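Local coordinates for protein transcriptional regulator (Streptococcus dysgalactiae, PDB 4YV9) that probably regulates transcription as a dimeric DNA-binding receptor that responds to small hydrophobic peptide (SHP) pheromones in streptococcal quorum sensing, at residues E26-K30 and S31-R35; S41-C45 and S46-N50; I57-D60 and E61-T65. All coordinates share one frame; numbering follows the deposited sequence.

Contact 1. Residues E26-K30 and S31-R35; sequences EHLSK and SQISR
Ser31 enters the first turn of helix 30-37 with its CB beside OG of Ser29, the residue at the N-cap. Gln32 comes next and carries most of the polar exchange. Its N donates to Ser29 OG at 3.0 Å, while its side chain returns the bond: Gln32 OE1 accepts from Ser29 N at 3.0 Å, nearly straight at 169°, in the carbonyl plane and on a lone pair of the amide oxygen. The serine hydroxyl adds a weak bond to the same oxygen. Ser29 OG reaches the helix end because it stands between its own backbone N and carbonyl carbon (chi1 62°), and the Gln32 chain, extended beyond CG, lays its amide back along the loop. There Leu28 CD2 lies 3.5 Å from Gln32 OE1, the leucine crossing the glutamine at a slant.

Ile33 follows, its N bonded to Ser29 O and its CG1 meeting Leu28 CB at 4.1 Å. This apolar pair is buried, and Leu51 of helix 45-54 packs against both members. At Ser34, N donates to Lys30 O at 2.9 Å and 171°, the first bond whose acceptor lies in the helix proper, after one to the cap residue. Arg35 turns its guanidinium elsewhere, with NE bonded to Ser41 OG. The reciprocal Ser29 and Gln32 bonds form a capping box, here at the start of helix 30-37 within the helix-turn-helix domain.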
# COMPACT_ATOMS: atom_id res chain seq x y z
N GLU B 26 -6.91 16.92 -29.45
CA GLU B 26 -7.80 16.34 -30.46
C GLU B 26 -8.93 15.48 -29.88
O GLU B 26 -9.89 15.18 -30.57
CB GLU B 26 -6.99 15.50 -31.45
CG GLU B 26 -6.16 14.40 -30.78
CD GLU B 26 -5.41 13.54 -31.78
OE1 GLU B 26 -5.83 13.46 -32.96
OE2 GLU B 26 -4.38 12.94 -31.38
N HIS B 27 -8.80 15.08 -28.62
CA HIS B 27 -9.79 14.19 -28.01
C HIS B 27 -10.89 14.96 -27.29
O HIS B 27 -12.05 14.55 -27.29
CB HIS B 27 -9.11 13.21 -27.05
CG HIS B 27 -7.92 12.51 -27.63
ND1 HIS B 27 -8.03 11.52 -28.58
CD2 HIS B 27 -6.59 12.68 -27.41
CE1 HIS B 27 -6.82 11.10 -28.93
NE2 HIS B 27 -5.93 11.79 -28.23
N LEU B 28 -10.53 16.07 -26.66
CA LEU B 28 -11.49 16.90 -25.93
C LEU B 28 -11.19 18.37 -26.12
O LEU B 28 -10.07 18.79 -25.89
CB LEU B 28 -11.49 16.57 -24.44
CG LEU B 28 -12.36 15.44 -23.90
CD1 LEU B 28 -12.26 15.38 -22.36
CD2 LEU B 28 -13.81 15.56 -24.34
N SER B 29 -12.19 19.15 -26.51
CA SER B 29 -12.03 20.59 -26.66
C SER B 29 -12.06 21.31 -25.31
O SER B 29 -12.44 20.71 -24.31
CB SER B 29 -13.12 21.15 -27.57
OG SER B 29 -14.39 20.92 -26.98
N LYS B 30 -11.67 22.58 -25.29
CA LYS B 30 -11.80 23.41 -24.09
C LYS B 30 -13.26 23.41 -23.61
O LYS B 30 -13.54 23.24 -22.42
CB LYS B 30 -11.36 24.85 -24.37
CG LYS B 30 -9.88 24.99 -24.74
CD LYS B 30 -9.37 26.40 -24.49
CE LYS B 30 -10.05 27.41 -25.38
NZ LYS B 30 -9.50 28.77 -25.18
N SER B 31 -14.15 23.58 -24.57
CA SER B 31 -15.59 23.63 -24.36
C SER B 31 -16.10 22.33 -23.73
O SER B 31 -16.91 22.35 -22.80
CB SER B 31 -16.30 23.91 -25.69
OG SER B 31 -17.70 23.94 -25.54
N GLN B 32 -15.61 21.20 -24.22
CA GLN B 32 -16.07 19.92 -23.71
C GLN B 32 -15.59 19.68 -22.30
O GLN B 32 -16.30 19.08 -21.48
CB GLN B 32 -15.61 18.79 -24.64
CG GLN B 32 -16.45 18.74 -25.93
CD GLN B 32 -15.92 17.74 -26.91
OE1 GLN B 32 -14.71 17.59 -27.07
NE2 GLN B 32 -16.82 17.03 -27.58
N ILE B 33 -14.39 20.17 -22.01
CA ILE B 33 -13.84 20.09 -20.67
C ILE B 33 -14.62 20.98 -19.70
O ILE B 33 -14.99 20.53 -18.60
CB ILE B 33 -12.34 20.46 -20.68
CG1 ILE B 33 -11.58 19.41 -21.49
CG2 ILE B 33 -11.79 20.52 -19.26
CD1 ILE B 33 -10.09 19.70 -21.68
N SER B 34 -14.86 22.23 -20.08
CA SER B 34 -15.66 23.14 -19.26
C SER B 34 -17.06 22.60 -19.01
O SER B 34 -17.56 22.66 -17.88
CB SER B 34 -15.79 24.52 -19.91
OG SER B 34 -14.60 25.27 -19.75
N ARG B 35 -17.70 22.09 -20.06
CA ARG B 35 -19.06 21.60 -19.90
C ARG B 35 -19.05 20.39 -18.96
O ARG B 35 -19.96 20.24 -18.15
CB ARG B 35 -19.70 21.26 -21.25
CG ARG B 35 -20.15 22.52 -22.01
CD ARG B 35 -20.98 22.25 -23.27
NE ARG B 35 -22.20 21.50 -23.00
CZ ARG B 35 -23.43 22.02 -22.90
NH1 ARG B 35 -23.63 23.33 -23.04
NH2 ARG B 35 -24.46 21.23 -22.66

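Contact 2. Residues S41-C45 and S46-N50; sequences SEISC and SRLLN
Ser44 OG meets the first turn of helix 45-54 directly, accepting from Arg47 N at 3.1 Å with an N-H...O angle of 153°. A chi1 of 73° folds the hydroxyl back over its own backbone, toward the N-H of Arg47, and makes the serine an N-cap. Arg47 CG then lies 3.3 Å from the same Ser44 OG, so the aliphatic root of the arginine runs close past the capping oxygen. Backbone bonds continue the turn, from Leu48 N to Ser44 O and from Leu49 N to Cys45 O.

Apolar atoms flank this polar start. Ile43 CD1 comes within 3.9 Å of Leu48 CB, and Phe36 of helix 30-37 touches both side chains. The rotation of Cys45 carries its sulfur along to the side chain one turn on, where SG meets Leu49 CD1 at 3.7 Å.

Farther out, the second subunit and the loop before helix 30-37 fix the groups. Arg47 NH1 forms a salt bridge with Glu42 OE2 of the second subunit, an oxygen that also makes a weak hydrogen bond with Ser44 OG, while Arg47 NE is held by His27 O. Cys45 SG is joined in a disulfide to Cys45 SG of the second subunit. The chemistry thus combines a helix cap with a covalent and ionic subunit junction: one short turn both starts a helix and ties two DNA-binding domains together.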
# COMPACT_ATOMS: atom_id res chain seq x y z
N SER B 41 -22.33 18.40 -19.40
CA SER B 41 -22.05 17.29 -20.31
C SER B 41 -21.30 16.19 -19.59
O SER B 41 -20.54 16.45 -18.65
CB SER B 41 -21.20 17.77 -21.50
OG SER B 41 -22.00 18.36 -22.51
N GLU B 42 -21.50 14.95 -20.03
CA GLU B 42 -20.63 13.87 -19.56
C GLU B 42 -19.56 13.55 -20.61
O GLU B 42 -19.76 13.75 -21.81
CB GLU B 42 -21.43 12.63 -19.22
CG GLU B 42 -22.47 12.86 -18.13
CD GLU B 42 -23.32 11.64 -17.89
OE1 GLU B 42 -23.58 10.90 -18.86
OE2 GLU B 42 -23.74 11.44 -16.72
N ILE B 43 -18.42 13.07 -20.14
CA ILE B 43 -17.35 12.61 -21.03
C ILE B 43 -17.04 11.15 -20.75
O ILE B 43 -17.41 10.61 -19.69
CB ILE B 43 -16.06 13.44 -20.86
CG1 ILE B 43 -15.56 13.36 -19.41
CG2 ILE B 43 -16.29 14.88 -21.29
CD1 ILE B 43 -14.16 13.94 -19.23
N SER B 44 -16.37 10.49 -21.69
CA SER B 44 -16.09 9.08 -21.52
C SER B 44 -15.01 8.90 -20.46
O SER B 44 -14.23 9.82 -20.19
CB SER B 44 -15.65 8.44 -22.83
OG SER B 44 -14.34 8.84 -23.18
N CYS B 45 -14.97 7.72 -19.86
CA CYS B 45 -13.96 7.44 -18.86
C CYS B 45 -12.57 7.58 -19.49
O CYS B 45 -11.67 8.18 -18.90
CB CYS B 45 -14.14 6.05 -18.26
SG CYS B 45 -13.17 5.82 -16.74
N SER B 46 -12.43 7.03 -20.69
CA SER B 46 -11.18 7.09 -21.43
C SER B 46 -10.70 8.53 -21.60
O SER B 46 -9.53 8.83 -21.44
CB SER B 46 -11.33 6.41 -22.79
OG SER B 46 -10.10 5.86 -23.22
N ARG B 47 -11.61 9.43 -21.92
CA ARG B 47 -11.22 10.82 -22.11
C ARG B 47 -10.89 11.47 -20.77
O ARG B 47 -9.98 12.31 -20.68
CB ARG B 47 -12.31 11.57 -22.88
CG ARG B 47 -12.28 11.20 -24.35
CD ARG B 47 -13.52 11.59 -25.12
NE ARG B 47 -13.17 12.05 -26.47
CZ ARG B 47 -13.17 11.28 -27.55
NH1 ARG B 47 -13.53 10.01 -27.48
NH2 ARG B 47 -12.82 11.80 -28.72
N LEU B 48 -11.60 11.07 -19.71
CA LEU B 48 -11.27 11.54 -18.38
C LEU B 48 -9.87 11.08 -17.97
O LEU B 48 -9.08 11.86 -17.43
CB LEU B 48 -12.29 11.06 -17.34
CG LEU B 48 -11.99 11.45 -15.89
CD1 LEU B 48 -11.79 12.95 -15.75
CD2 LEU B 48 -13.12 10.98 -14.99
N LEU B 49 -9.56 9.82 -18.25
CA LEU B 49 -8.23 9.28 -17.92
C LEU B 49 -7.10 10.03 -18.60
O LEU B 49 -6.04 10.20 -18.01
CB LEU B 49 -8.13 7.80 -18.28
CG LEU B 49 -8.32 6.83 -17.11
CD1 LEU B 49 -9.67 7.02 -16.45
CD2 LEU B 49 -8.18 5.40 -17.59
N ASN B 50 -7.34 10.45 -19.84
CA ASN B 50 -6.40 11.27 -20.60
C ASN B 50 -6.14 12.60 -19.90
O ASN B 50 -4.99 13.04 -19.78
CB ASN B 50 -6.95 11.50 -22.02
CG ASN B 50 -5.96 12.24 -22.95
OD1 ASN B 50 -4.76 11.97 -22.95
ND2 ASN B 50 -6.48 13.16 -23.75

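Contact 3. Residues I57-D60 and E61-T65; sequences ITID and EFVST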
# COMPACT_ATOMS: atom_id res chain seq x y z
N ILE B 57 -2.35 12.45 -12.28
CA ILE B 57 -3.24 11.82 -11.30
C ILE B 57 -3.78 10.57 -11.95
O ILE B 57 -4.18 10.58 -13.12
CB ILE B 57 -4.41 12.74 -10.89
CG1 ILE B 57 -3.90 14.09 -10.39
CG2 ILE B 57 -5.30 12.06 -9.84
CD1 ILE B 57 -4.96 15.17 -10.36
N THR B 58 -3.73 9.46 -11.25
CA THR B 58 -4.31 8.25 -11.79
C THR B 58 -5.76 8.14 -11.27
O THR B 58 -6.10 8.71 -10.22
CB THR B 58 -3.47 7.05 -11.40
OG1 THR B 58 -4.18 5.84 -11.68
CG2 THR B 58 -3.10 7.12 -9.93
N ILE B 59 -6.62 7.45 -12.02
CA ILE B 59 -8.05 7.46 -11.74
C ILE B 59 -8.37 6.91 -10.34
O ILE B 59 -9.38 7.27 -9.75
CB ILE B 59 -8.85 6.68 -12.83
CG1 ILE B 59 -10.37 6.70 -12.56
CG2 ILE B 59 -8.37 5.25 -12.95
CD1 ILE B 59 -11.00 8.09 -12.66
N ASP B 60 -7.51 6.07 -9.78
CA ASP B 60 -7.79 5.57 -8.43
C ASP B 60 -7.57 6.65 -7.37
O ASP B 60 -8.30 6.74 -6.38
CB ASP B 60 -6.95 4.33 -8.11
CG ASP B 60 -5.48 4.51 -8.43
OD1 ASP B 60 -5.17 4.97 -9.54
OD2 ASP B 60 -4.63 4.17 -7.57
N GLU B 61 -6.57 7.49 -7.61
CA GLU B 61 -6.30 8.66 -6.78
C GLU B 61 -7.45 9.69 -6.87
O GLU B 61 -7.85 10.27 -5.87
CB GLU B 61 -4.96 9.30 -7.22
CG GLU B 61 -4.17 9.90 -6.09
CD GLU B 61 -2.78 10.37 -6.49
OE1 GLU B 61 -2.48 10.51 -7.70
OE2 GLU B 61 -1.99 10.60 -5.58
N PHE B 62 -7.96 9.89 -8.09
CA PHE B 62 -9.08 10.81 -8.35
C PHE B 62 -10.34 10.38 -7.62
O PHE B 62 -11.03 11.19 -6.99
CB PHE B 62 -9.33 10.90 -9.89
CG PHE B 62 -10.50 11.78 -10.28
CD1 PHE B 62 -11.78 11.27 -10.37
CD2 PHE B 62 -10.31 13.12 -10.56
CE1 PHE B 62 -12.86 12.08 -10.74
CE2 PHE B 62 -11.38 13.94 -10.93
CZ PHE B 62 -12.65 13.42 -11.02
N VAL B 63 -10.64 9.09 -7.67
CA VAL B 63 -11.82 8.55 -7.02
C VAL B 63 -11.83 8.76 -5.49
O VAL B 63 -12.88 9.04 -4.90
CB VAL B 63 -11.96 7.04 -7.32
CG1 VAL B 63 -13.00 6.39 -6.40
CG2 VAL B 63 -12.34 6.83 -8.77
N SER B 64 -10.67 8.65 -4.85
CA SER B 64 -10.66 8.76 -3.39
C SER B 64 -10.83 10.21 -2.95
O SER B 64 -11.30 10.46 -1.85
CB SER B 64 -9.38 8.17 -2.80
OG SER B 64 -8.37 9.16 -2.69
N THR B 65 -10.46 11.17 -3.78
CA THR B 65 -10.65 12.56 -3.38
C THR B 65 -12.06 13.05 -3.76
O THR B 65 -12.57 14.01 -3.19
CB THR B 65 -9.57 13.49 -3.99
OG1 THR B 65 -9.60 14.76 -3.32
CG2 THR B 65 -9.79 13.69 -5.46
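Ile59 CD1 approaches the ring of Phe62 at an oblique slant, 4.0 Å from Phe62 CD1, and with it forms the apolar centre. Both side chains leave the backbone with their gamma carbon anti to N (chi1 -179° for CG1 of Ile59, 178° for CG of Phe62), a shared rotation that lets the isoleucine methyl reach the CD1 side of the ring. Ile59 also brings CG1 to 4.3 Å from Val63 CG2. Ile57 places CG2 against Glu61 CB at 3.8 Å, and the same methyl lies near Phe62 CB. The glutamate chain crosses Ile57 at about a right angle, with Glu61 OE1 still 3.9 Å from Ile57 CG2.

The helix is begun by backbone bonds: Phe62 N donates to Thr58 O at 3.1 Å and Val63 N to Ile59 O at 3.0 Å, whereas the link from Ser64 N to Asp60 O is weak. Thr58 occupies the N-cap position, yet its side chain makes no capping bond. Instead Thr58 OG1 donates to Asp60 OD1 nearly along the carboxylate C-O axis, at an unusually short 2.5 Å. Asp60 of the second subunit lies close to Asp60 OD2, and the two carboxylates may share a proton. At the polar edge, Glu61 OE2 is bound by Tyr142 N and Asn180 ND2 of the second subunit.

Among the neighbouring helices, Phe62 packs on Thr8 and Leu12 of helix 6-15 and on Leu52 of helix 45-54, with Ile59 touching Leu49 and Leu52. Val63 of the second subunit packs against Thr58, Ile59 and Asp60, placing helix 59-66 between those two helices of its own chain and the partner subunit.

How the contacts relate
The three contacts illustrate how successive helices of one DNA-binding domain begin. Contacts 1 and 2 use a serine N-cap, but only in contact 1 does a side chain return the bond to complete a box; contact 3 starts without a side-chain cap. Contacts 1 and 2 touch through Leu28 CD1 and Arg47 CB, at 3.8 Å, and contact 2 reaches contact 3 where Leu49 CD1 packs 3.7 Å from Ile59 CB. Contact 1, with half of its touching residues exposed, meets no other protein chain of the assembly. Contacts 2 and 3 are more enclosed and face the second subunit, one through a disulfide and a salt bridge, the other through hydrogen bonds, packing and a close pair of aspartates.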